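Local coordinates for protein benzyl alcohol dehydrogenase (Acinetobacter calcoaceticus, PDB 1F8F) that oxidises benzyl alcohol and probably related aromatic alcohols to aldehydes with NAD as the hydride acceptor, as a zinc-containing member of the medium-chain alcohol dehydrogenase family, at residues A[178-183]-A[205-210]; A[259-265]-A[283-289]; A[276-282]-A[303-309]. All blocks are in the same frame, centred on the assembly; numbering follows the deposited sequence.

How the contacts relate
All three contacts lie in the NAD-binding Rossmann domain. Contacts 1 and 2 are buried and adjoin: L263 on the strand of contact 2 reaches A181 and A206 of contact 1, so helices 174-186 and 201-213 pack against one face of the parallel sheet. Contact 2 is that sheet itself, held by backbone hydrogen bonds and ending at the nicotinamide, whereas contact 1 rests on close-fitting glycines and alanines. Contact 3 is partly buried, farther from the chain's centre; it meets contact 2 through V259, whose backbone pairs with A278 and G280, and relies on a lysine salt-bridged to D303 and on a single backbone bond. Contacts 2 and 3 touch the third subunit.

Contact 1: A[178-183]-A[205-210]; sequences GAGACI and SALLAA
The methyl of A209 fits against the 178-183 helix, its CB 3.7 Å from A179 CA and 3.9 Å from A179 CB. C182 CB lies 4.1 Å from A209 CB. I183 adds its tip, with CD1 3.9 Å from A209 CB; CG1 stands beside its own backbone N (chi1 -72°), which swings the delta methyl towards the neighbouring helix. One turn earlier the packing is tighter still: G178 O sits 3.1 Å from A206 CB, and with no side chain on G178 the two CA atoms, G178 and A206, come within 4.4 Å. The axes of 178-183 and 205-210 approach to 7.2 Å and cross at -40°. Helix 201-213 is the first helix of the Rossmann fold; the glycine-rich pattern G198, G200, G203 probably spans the turn before it and its first turn, an element that lies against the NAD. Helix 174-186 begins directly after C173, a ligand of the zinc that is also held by C44 and H65. Further out, F194 of strand 193-197 supports C182, A206 and A210, and F324 and L328 of helix 321-333 rest on A179. S205 turns its hydroxyl back to A201 O, while I183 also meets P190 of the second subunit.

Contact 2: A[259-265]-A[283-289]; sequences VNFALES and GKIAVVG. With NAD (nicotinamide-adenine-dinucleotide), chain F.
E264 O takes two backbone donors at the end of the strand pair: V288 N at 3.0 Å, nearly in line with the carbonyl bond, and G289 N at 3.2 Å, arriving at a slant. Before this fork, strands 261-264 and 283-287 run parallel in regular register, with K284 O receiving A262 N, A262 O receiving A286 N at 2.8 Å, and A286 O receiving E264 N almost straight (174°). On one face A262 CB rests 3.8 Å from I285 CG1. On the other, L263 has CG anti to its backbone N (chi1 -175°), which carries CD1 along the sheet to 3.7 Å from V288 CG2; the two side chains cross at about a right angle. These are strands 4 and 5 of the six-stranded parallel Rossmann sheet, neighbours in its order 3-2-1-4-5-6. The E264 chain bends at chi2, and its carboxylate turns to residues just beyond the strand: OE2 meets T266 OG1, while OE1 takes G267 N and a water, 2.9 Å away, that also donates to G289 O. V288 O is left pointing to the cofactor, accepting NAD N7N at 3.3 Å (158°). The two bonds to E264 O probably help to hold V288-G289 in place, so that V288 O can take the carboxamide, which would limit rotation of the nicotinamide, where hydride transfer probably takes place.

Contact 3: A[276-282]-A[303-309]; sequences VDALGIL and DLLLGGK
K309 runs its extended chain past the C-terminal end of helix 269-277, alongside L279, with CE and L279 CB 4.0 Å apart, and brings its ammonium between D303 and the carbonyls of V276 and L279. The firm partner is D303, also of 303-309: K309 NZ salt-bridges D303 OD2 on its syn side at 2.6 Å. V276 O and L279 O, at 3.4 and 3.3 Å from K309 NZ, add only weak hydrogen bonds. This lysine probably also eases the approach of D277 OD1 to D303 OD2, 4.5 Å apart; D277 has its own salt bridge to K273. Against this packed chain, the D277/D303 side is wetter: a water lies between D277 O and D303 OD1. One strong bond spans the other, more open end: L282 N reaches G307 O at 2.7 Å, nearly straight at 166°. L282 folds back, CD2 3.6 Å from G308 O, while exposed I281 meets Q99 of the third subunit. G308, at positive phi, closes helix 301-306 with K309 N bonded to L304 O and G308 N to L305 O. That Schellman motif leads into strand 310-313, outermost of the sheet within this chain, where K309 forms backbone bonds to the third subunit, consistent with the sheet-edge dimer of this family.

Contact 1: A[178-183]-A[205-210]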
loop_
_atom_site.group_PDB
_atom_site.type_symbol
_atom_site.label_atom_id
_atom_site.label_comp_id
_atom_site.label_asym_id
_atom_site.label_seq_id
_atom_site.Cartn_x
_atom_site.Cartn_y
_atom_site.Cartn_z
ATOM N N GLY A 178 -7.801 -16.780 -11.882
ATOM C CA GLY A 178 -7.580 -17.432 -10.602
ATOM C C GLY A 178 -6.243 -17.103 -9.979
ATOM O O GLY A 178 -6.218 -16.861 -8.750
ATOM N N ALA A 179 -5.195 -17.178 -10.802
ATOM C CA ALA A 179 -3.843 -16.876 -10.314
ATOM C C ALA A 179 -3.731 -15.409 -9.931
ATOM O O ALA A 179 -3.146 -15.043 -8.905
ATOM C CB ALA A 179 -2.769 -17.152 -11.395
ATOM N N GLY A 180 -4.298 -14.549 -10.774
ATOM C CA GLY A 180 -4.308 -13.109 -10.538
ATOM C C GLY A 180 -5.059 -12.709 -9.282
ATOM O O GLY A 180 -4.654 -11.765 -8.597
ATOM N N ALA A 181 -6.144 -13.393 -8.900
ATOM C CA ALA A 181 -6.916 -12.967 -7.713
ATOM C C ALA A 181 -6.029 -13.063 -6.483
ATOM O O ALA A 181 -6.042 -12.318 -5.509
ATOM C CB ALA A 181 -8.068 -13.931 -7.627
ATOM N N CYS A 182 -5.245 -14.181 -6.474
ATOM C CA CYS A 182 -4.279 -14.341 -5.372
ATOM C C CYS A 182 -3.090 -13.411 -5.485
ATOM O O CYS A 182 -2.695 -12.722 -4.521
ATOM C CB CYS A 182 -3.856 -15.787 -5.486
ATOM S SG CYS A 182 -4.710 -17.023 -4.525
ATOM N N ILE A 183 -2.436 -13.332 -6.638
ATOM C CA ILE A 183 -1.198 -12.548 -6.755
ATOM C C ILE A 183 -1.475 -11.054 -6.825
ATOM O O ILE A 183 -0.746 -10.314 -6.132
ATOM C CB ILE A 183 -0.294 -13.001 -7.924
ATOM C CG1 ILE A 183 0.367 -14.373 -7.608
ATOM C CG2 ILE A 183 0.848 -12.019 -8.229
ATOM C CD1 ILE A 183 0.788 -15.210 -8.797
ATOM N N SER A 205 -6.364 -22.869 -10.310
ATOM C CA SER A 205 -5.342 -21.927 -10.726
ATOM C C SER A 205 -4.917 -21.074 -9.521
ATOM O O SER A 205 -3.727 -20.879 -9.212
ATOM C CB SER A 205 -5.792 -21.029 -11.883
ATOM O OG SER A 205 -6.027 -21.718 -13.094
ATOM N N ALA A 206 -5.863 -20.620 -8.738
ATOM C CA ALA A 206 -5.614 -19.804 -7.531
ATOM C C ALA A 206 -4.853 -20.606 -6.498
ATOM O O ALA A 206 -4.055 -20.022 -5.763
ATOM C CB ALA A 206 -6.947 -19.295 -6.929
ATOM N N LEU A 207 -5.241 -21.911 -6.394
ATOM C CA LEU A 207 -4.545 -22.750 -5.416
ATOM C C LEU A 207 -3.052 -22.865 -5.798
ATOM O O LEU A 207 -2.213 -22.693 -4.926
ATOM C CB LEU A 207 -5.166 -24.131 -5.275
ATOM C CG LEU A 207 -4.373 -25.063 -4.337
ATOM C CD1 LEU A 207 -5.389 -25.718 -3.418
ATOM C CD2 LEU A 207 -3.499 -26.020 -5.133
ATOM N N LEU A 208 -2.744 -23.118 -7.064
ATOM C CA LEU A 208 -1.385 -23.173 -7.568
ATOM C C LEU A 208 -0.650 -21.830 -7.338
ATOM O O LEU A 208 0.508 -21.809 -6.918
ATOM C CB LEU A 208 -1.297 -23.519 -9.069
ATOM C CG LEU A 208 -1.701 -24.937 -9.500
ATOM C CD1 LEU A 208 -1.479 -25.129 -10.993
ATOM C CD2 LEU A 208 -0.923 -26.000 -8.737
ATOM N N ALA A 209 -1.262 -20.677 -7.463
ATOM C CA ALA A 209 -0.662 -19.378 -7.220
ATOM C C ALA A 209 -0.420 -19.088 -5.751
ATOM O O ALA A 209 0.559 -18.412 -5.461
ATOM C CB ALA A 209 -1.502 -18.241 -7.821
ATOM N N ALA A 210 -1.242 -19.579 -4.819
ATOM C CA ALA A 210 -1.021 -19.379 -3.389
ATOM C C ALA A 210 0.200 -20.227 -2.967
ATOM O O ALA A 210 0.937 -19.889 -2.039
ATOM C CB ALA A 210 -2.205 -19.875 -2.572
#

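Contact 2: A[259-265]-A[283-289]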
loop_
_atom_site.group_PDB
_atom_site.type_symbol
_atom_site.label_atom_id
_atom_site.label_comp_id
_atom_site.label_asym_id
_atom_site.label_seq_id
_atom_site.Cartn_x
_atom_site.Cartn_y
_atom_site.Cartn_z
ATOM N N VAL A 259 -9.652 -18.158 8.174
ATOM C CA VAL A 259 -8.592 -18.045 7.178
ATOM C C VAL A 259 -8.193 -16.607 6.862
ATOM O O VAL A 259 -9.004 -15.659 7.056
ATOM C CB VAL A 259 -9.203 -18.856 5.986
ATOM C CG1 VAL A 259 -10.231 -18.061 5.191
ATOM C CG2 VAL A 259 -8.115 -19.306 4.988
ATOM N N ASN A 260 -6.935 -16.309 6.509
ATOM C CA ASN A 260 -6.467 -14.967 6.222
ATOM C C ASN A 260 -6.943 -14.440 4.870
ATOM O O ASN A 260 -7.271 -13.266 4.690
ATOM C CB ASN A 260 -4.952 -14.896 6.220
ATOM C CG ASN A 260 -4.271 -15.246 7.522
ATOM O OD1 ASN A 260 -3.299 -16.005 7.391
ATOM N ND2 ASN A 260 -4.680 -14.739 8.709
ATOM N N PHE A 261 -6.976 -15.358 3.875
ATOM C CA PHE A 261 -7.352 -15.018 2.526
ATOM C C PHE A 261 -8.330 -15.985 1.860
ATOM O O PHE A 261 -8.161 -17.178 2.055
ATOM C CB PHE A 261 -6.107 -14.905 1.630
ATOM C CG PHE A 261 -5.087 -13.888 2.032
ATOM C CD1 PHE A 261 -5.150 -12.578 1.608
ATOM C CD2 PHE A 261 -4.034 -14.236 2.869
ATOM C CE1 PHE A 261 -4.206 -11.608 2.021
ATOM C CE2 PHE A 261 -3.090 -13.339 3.283
ATOM C CZ PHE A 261 -3.163 -12.023 2.837
ATOM N N ALA A 262 -9.327 -15.484 1.087
ATOM C CA ALA A 262 -10.203 -16.418 0.405
ATOM C C ALA A 262 -10.681 -16.029 -0.974
ATOM O O ALA A 262 -10.737 -14.859 -1.351
ATOM C CB ALA A 262 -11.379 -16.693 1.332
ATOM N N LEU A 263 -11.110 -17.042 -1.728
ATOM C CA LEU A 263 -11.653 -16.894 -3.060
ATOM C C LEU A 263 -13.016 -17.572 -3.198
ATOM O O LEU A 263 -13.126 -18.798 -3.042
ATOM C CB LEU A 263 -10.763 -17.384 -4.193
ATOM C CG LEU A 263 -11.105 -17.226 -5.647
ATOM C CD1 LEU A 263 -10.680 -15.895 -6.252
ATOM C CD2 LEU A 263 -10.529 -18.310 -6.565
ATOM N N GLU A 264 -13.983 -16.794 -3.707
ATOM C CA GLU A 264 -15.324 -17.331 -3.991
ATOM C C GLU A 264 -15.401 -17.549 -5.510
ATOM O O GLU A 264 -15.378 -16.545 -6.211
ATOM C CB GLU A 264 -16.481 -16.394 -3.604
ATOM C CG GLU A 264 -17.775 -17.139 -3.214
ATOM C CD GLU A 264 -18.222 -18.080 -4.336
ATOM O OE1 GLU A 264 -18.704 -17.560 -5.370
ATOM O OE2 GLU A 264 -18.015 -19.303 -4.233
ATOM N N SER A 265 -15.419 -18.783 -6.001
ATOM C CA SER A 265 -15.561 -19.060 -7.407
ATOM C C SER A 265 -16.805 -19.897 -7.774
ATOM O O SER A 265 -16.840 -20.268 -8.927
ATOM C CB SER A 265 -14.365 -19.791 -8.068
ATOM O OG SER A 265 -14.177 -21.166 -7.765
ATOM N N GLY A 283 -9.432 -10.733 7.871
ATOM C CA GLY A 283 -9.427 -11.536 6.647
ATOM C C GLY A 283 -10.032 -10.845 5.448
ATOM O O GLY A 283 -10.792 -9.852 5.549
ATOM N N LYS A 284 -9.721 -11.355 4.252
ATOM C CA LYS A 284 -10.164 -10.806 2.993
ATOM C C LYS A 284 -10.718 -11.865 2.045
ATOM O O LYS A 284 -9.982 -12.789 1.732
ATOM C CB LYS A 284 -9.048 -10.004 2.286
ATOM C CG LYS A 284 -8.384 -8.919 3.110
ATOM C CD LYS A 284 -7.363 -8.105 2.297
ATOM C CE LYS A 284 -6.589 -7.301 3.336
ATOM N NZ LYS A 284 -5.720 -6.217 2.837
ATOM N N ILE A 285 -11.882 -11.603 1.396
ATOM C CA ILE A 285 -12.405 -12.592 0.467
ATOM C C ILE A 285 -12.619 -11.941 -0.891
ATOM O O ILE A 285 -13.283 -10.896 -0.975
ATOM C CB ILE A 285 -13.711 -13.281 0.953
ATOM C CG1 ILE A 285 -14.089 -14.417 -0.049
ATOM C CG2 ILE A 285 -14.861 -12.322 1.140
ATOM C CD1 ILE A 285 -15.102 -15.448 0.437
ATOM N N ALA A 286 -12.038 -12.446 -1.962
ATOM C CA ALA A 286 -12.174 -11.933 -3.307
ATOM C C ALA A 286 -13.334 -12.628 -4.047
ATOM O O ALA A 286 -13.311 -13.853 -4.071
ATOM C CB ALA A 286 -10.890 -12.108 -4.138
ATOM N N VAL A 287 -14.230 -11.913 -4.746
ATOM C CA VAL A 287 -15.352 -12.504 -5.416
ATOM C C VAL A 287 -15.178 -12.635 -6.916
ATOM O O VAL A 287 -15.213 -11.602 -7.568
ATOM C CB VAL A 287 -16.646 -11.689 -5.104
ATOM C CG1 VAL A 287 -17.874 -12.254 -5.800
ATOM C CG2 VAL A 287 -16.984 -11.711 -3.594
ATOM N N VAL A 288 -14.990 -13.829 -7.501
ATOM C CA VAL A 288 -14.863 -13.946 -8.947
ATOM C C VAL A 288 -16.019 -14.701 -9.599
ATOM O O VAL A 288 -16.259 -14.620 -10.818
ATOM C CB VAL A 288 -13.538 -14.590 -9.442
ATOM C CG1 VAL A 288 -12.327 -13.733 -9.052
ATOM C CG2 VAL A 288 -13.232 -16.001 -8.941
ATOM N N GLY A 289 -16.778 -15.541 -8.910
ATOM C CA GLY A 289 -17.885 -16.290 -9.527
ATOM C C GLY A 289 -19.152 -15.427 -9.529
ATOM O O GLY A 289 -19.422 -14.679 -8.602
HETATM P PA NAD F . -15.939 -24.728 -13.258
HETATM O O1A NAD F . -14.752 -25.395 -13.880
HETATM O O2A NAD F . -17.272 -25.244 -13.598
HETATM O O5B NAD F . -15.725 -24.565 -11.694
HETATM C C5B NAD F . -16.631 -24.192 -10.627
HETATM C C4B NAD F . -16.670 -25.263 -9.547
HETATM O O4B NAD F . -17.693 -24.905 -8.558
HETATM C C3B NAD F . -17.000 -26.698 -9.995
HETATM O O3B NAD F . -15.912 -27.587 -9.780
HETATM C C2B NAD F . -18.187 -27.145 -9.145
HETATM O O2B NAD F . -18.103 -28.481 -8.633
HETATM C C1B NAD F . -18.142 -26.124 -7.995
HETATM N N9A NAD F . -19.422 -25.894 -7.334
HETATM C C8A NAD F . -20.626 -25.534 -7.883
HETATM N N7A NAD F . -21.594 -25.405 -6.975
HETATM C C5A NAD F . -20.971 -25.717 -5.779
HETATM C C6A NAD F . -21.437 -25.775 -4.452
HETATM N N6A NAD F . -22.678 -25.503 -4.060
HETATM N N1A NAD F . -20.539 -26.107 -3.490
HETATM C C2A NAD F . -19.251 -26.389 -3.856
HETATM N N3A NAD F . -18.727 -26.360 -5.045
HETATM C C4A NAD F . -19.640 -26.026 -5.975
HETATM O O3 NAD F . -15.843 -23.162 -13.704
HETATM P PN NAD F . -14.507 -22.299 -13.830
HETATM O O1N NAD F . -13.577 -22.608 -12.728
HETATM O O2N NAD F . -13.929 -22.498 -15.166
HETATM O O5D NAD F . -15.161 -20.817 -13.685
HETATM C C5D NAD F . -15.501 -20.333 -12.375
HETATM C C4D NAD F . -16.469 -19.206 -12.349
HETATM O O4D NAD F . -15.822 -17.903 -12.508
HETATM C C3D NAD F . -17.726 -19.175 -13.227
HETATM O O3D NAD F . -18.747 -18.430 -12.536
HETATM C C2D NAD F . -17.223 -18.287 -14.375
HETATM O O2D NAD F . -18.245 -17.802 -15.232
HETATM C C1D NAD F . -16.610 -17.198 -13.481
HETATM N N1N NAD F . -15.636 -16.411 -14.230
HETATM C C2N NAD F . -15.406 -15.157 -13.763
HETATM C C3N NAD F . -14.453 -14.387 -14.402
HETATM C C7N NAD F . -14.085 -12.933 -13.940
HETATM O O7N NAD F . -13.249 -12.294 -14.577
HETATM N N7N NAD F . -14.756 -12.489 -12.818
HETATM C C4N NAD F . -13.706 -14.908 -15.499
HETATM C C5N NAD F . -13.651 -16.318 -15.460
HETATM C C6N NAD F . -14.587 -17.142 -14.870
HETATM O O HOH W 1 -20.220 -15.228 -6.046
#

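Contact 3: A[276-282]-A[303-309]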
loop_
_atom_site.group_PDB
_atom_site.type_symbol
_atom_site.label_atom_id
_atom_site.label_comp_id
_atom_site.label_asym_id
_atom_site.label_seq_id
_atom_site.Cartn_x
_atom_site.Cartn_y
_atom_site.Cartn_z
ATOM N N VAL A 276 -17.511 -15.428 3.835
ATOM C CA VAL A 276 -17.270 -14.260 4.705
ATOM C C VAL A 276 -17.257 -14.744 6.134
ATOM O O VAL A 276 -16.290 -14.434 6.849
ATOM C CB VAL A 276 -18.329 -13.154 4.499
ATOM C CG1 VAL A 276 -18.010 -11.910 5.312
ATOM C CG2 VAL A 276 -18.388 -12.734 3.051
ATOM N N ASP A 277 -18.178 -15.614 6.576
ATOM C CA ASP A 277 -18.130 -16.140 7.943
ATOM C C ASP A 277 -16.855 -16.876 8.297
ATOM O O ASP A 277 -16.469 -16.943 9.476
ATOM C CB ASP A 277 -19.260 -17.167 8.196
ATOM C CG ASP A 277 -20.645 -16.584 8.104
ATOM O OD1 ASP A 277 -20.834 -15.361 8.092
ATOM O OD2 ASP A 277 -21.678 -17.261 8.003
ATOM N N ALA A 278 -16.211 -17.594 7.378
ATOM C CA ALA A 278 -15.016 -18.367 7.734
ATOM C C ALA A 278 -13.718 -17.584 7.745
ATOM O O ALA A 278 -12.629 -18.122 8.012
ATOM C CB ALA A 278 -14.861 -19.541 6.754
ATOM N N LEU A 279 -13.704 -16.326 7.395
ATOM C CA LEU A 279 -12.533 -15.461 7.464
ATOM C C LEU A 279 -12.210 -15.260 8.949
ATOM O O LEU A 279 -13.114 -15.231 9.800
ATOM C CB LEU A 279 -12.897 -14.158 6.799
ATOM C CG LEU A 279 -13.156 -14.132 5.301
ATOM C CD1 LEU A 279 -13.540 -12.726 4.872
ATOM C CD2 LEU A 279 -11.948 -14.626 4.516
ATOM N N GLY A 280 -10.929 -15.070 9.291
ATOM C CA GLY A 280 -10.497 -14.773 10.642
ATOM C C GLY A 280 -10.366 -13.245 10.802
ATOM O O GLY A 280 -10.785 -12.537 9.856
ATOM N N ILE A 281 -9.916 -12.746 11.938
ATOM C CA ILE A 281 -9.768 -11.288 12.118
ATOM C C ILE A 281 -8.968 -10.676 10.976
ATOM O O ILE A 281 -7.914 -11.203 10.594
ATOM C CB ILE A 281 -9.080 -10.934 13.447
ATOM C CG1 ILE A 281 -9.987 -11.393 14.614
ATOM C CG2 ILE A 281 -8.721 -9.458 13.681
ATOM C CD1 ILE A 281 -9.149 -11.664 15.882
ATOM N N LEU A 282 -9.456 -9.590 10.381
ATOM C CA LEU A 282 -8.774 -8.889 9.305
ATOM C C LEU A 282 -8.605 -9.684 8.012
ATOM O O LEU A 282 -7.927 -9.239 7.069
ATOM C CB LEU A 282 -7.458 -8.207 9.689
ATOM C CG LEU A 282 -7.587 -7.032 10.665
ATOM C CD1 LEU A 282 -6.188 -6.679 11.201
ATOM C CD2 LEU A 282 -8.152 -5.803 9.968
ATOM N N ASP A 303 -20.438 -9.195 12.396
ATOM C CA ASP A 303 -19.262 -10.087 12.310
ATOM C C ASP A 303 -18.273 -9.430 11.362
ATOM O O ASP A 303 -17.099 -9.405 11.647
ATOM C CB ASP A 303 -19.689 -11.481 11.860
ATOM C CG ASP A 303 -18.541 -12.386 11.472
ATOM O OD1 ASP A 303 -17.976 -13.047 12.362
ATOM O OD2 ASP A 303 -18.214 -12.494 10.280
ATOM N N LEU A 304 -18.722 -8.797 10.310
ATOM C CA LEU A 304 -17.819 -8.129 9.402
ATOM C C LEU A 304 -17.243 -6.864 10.020
ATOM O O LEU A 304 -16.088 -6.510 9.772
ATOM C CB LEU A 304 -18.606 -7.811 8.136
ATOM C CG LEU A 304 -17.974 -6.909 7.082
ATOM C CD1 LEU A 304 -17.981 -7.577 5.706
ATOM C CD2 LEU A 304 -18.689 -5.570 6.923
ATOM N N LEU A 305 -18.048 -6.207 10.860
ATOM C CA LEU A 305 -17.542 -4.921 11.366
ATOM C C LEU A 305 -16.581 -5.173 12.506
ATOM O O LEU A 305 -15.450 -4.675 12.497
ATOM C CB LEU A 305 -18.698 -3.994 11.532
ATOM C CG LEU A 305 -19.329 -3.434 12.755
ATOM C CD1 LEU A 305 -18.380 -2.966 13.835
ATOM C CD2 LEU A 305 -20.168 -2.221 12.329
ATOM N N LEU A 306 -16.971 -6.046 13.430
ATOM C CA LEU A 306 -16.071 -6.363 14.538
ATOM C C LEU A 306 -14.838 -7.125 14.068
ATOM O O LEU A 306 -13.777 -6.911 14.687
ATOM C CB LEU A 306 -16.858 -7.014 15.645
ATOM C CG LEU A 306 -17.560 -6.371 16.835
ATOM C CD1 LEU A 306 -16.768 -5.399 17.693
ATOM C CD2 LEU A 306 -18.794 -5.572 16.387
ATOM N N GLY A 307 -14.862 -7.967 13.025
ATOM C CA GLY A 307 -13.649 -8.649 12.588
ATOM C C GLY A 307 -12.747 -7.798 11.683
ATOM O O GLY A 307 -11.664 -8.242 11.268
ATOM N N GLY A 308 -13.172 -6.636 11.245
ATOM C CA GLY A 308 -12.487 -5.772 10.277
ATOM C C GLY A 308 -12.291 -6.405 8.890
ATOM O O GLY A 308 -11.279 -6.240 8.171
ATOM N N LYS A 309 -13.287 -7.218 8.564
ATOM C CA LYS A 309 -13.288 -7.983 7.336
ATOM C C LYS A 309 -13.462 -7.187 6.062
ATOM O O LYS A 309 -14.226 -6.223 5.910
ATOM C CB LYS A 309 -14.377 -9.078 7.503
ATOM C CG LYS A 309 -14.018 -10.156 8.527
ATOM C CD LYS A 309 -15.096 -11.286 8.561
ATOM C CE LYS A 309 -14.721 -12.185 9.733
ATOM N NZ LYS A 309 -15.705 -13.271 10.022
HETATM O O HOH W 2 -17.907 -15.709 11.723
#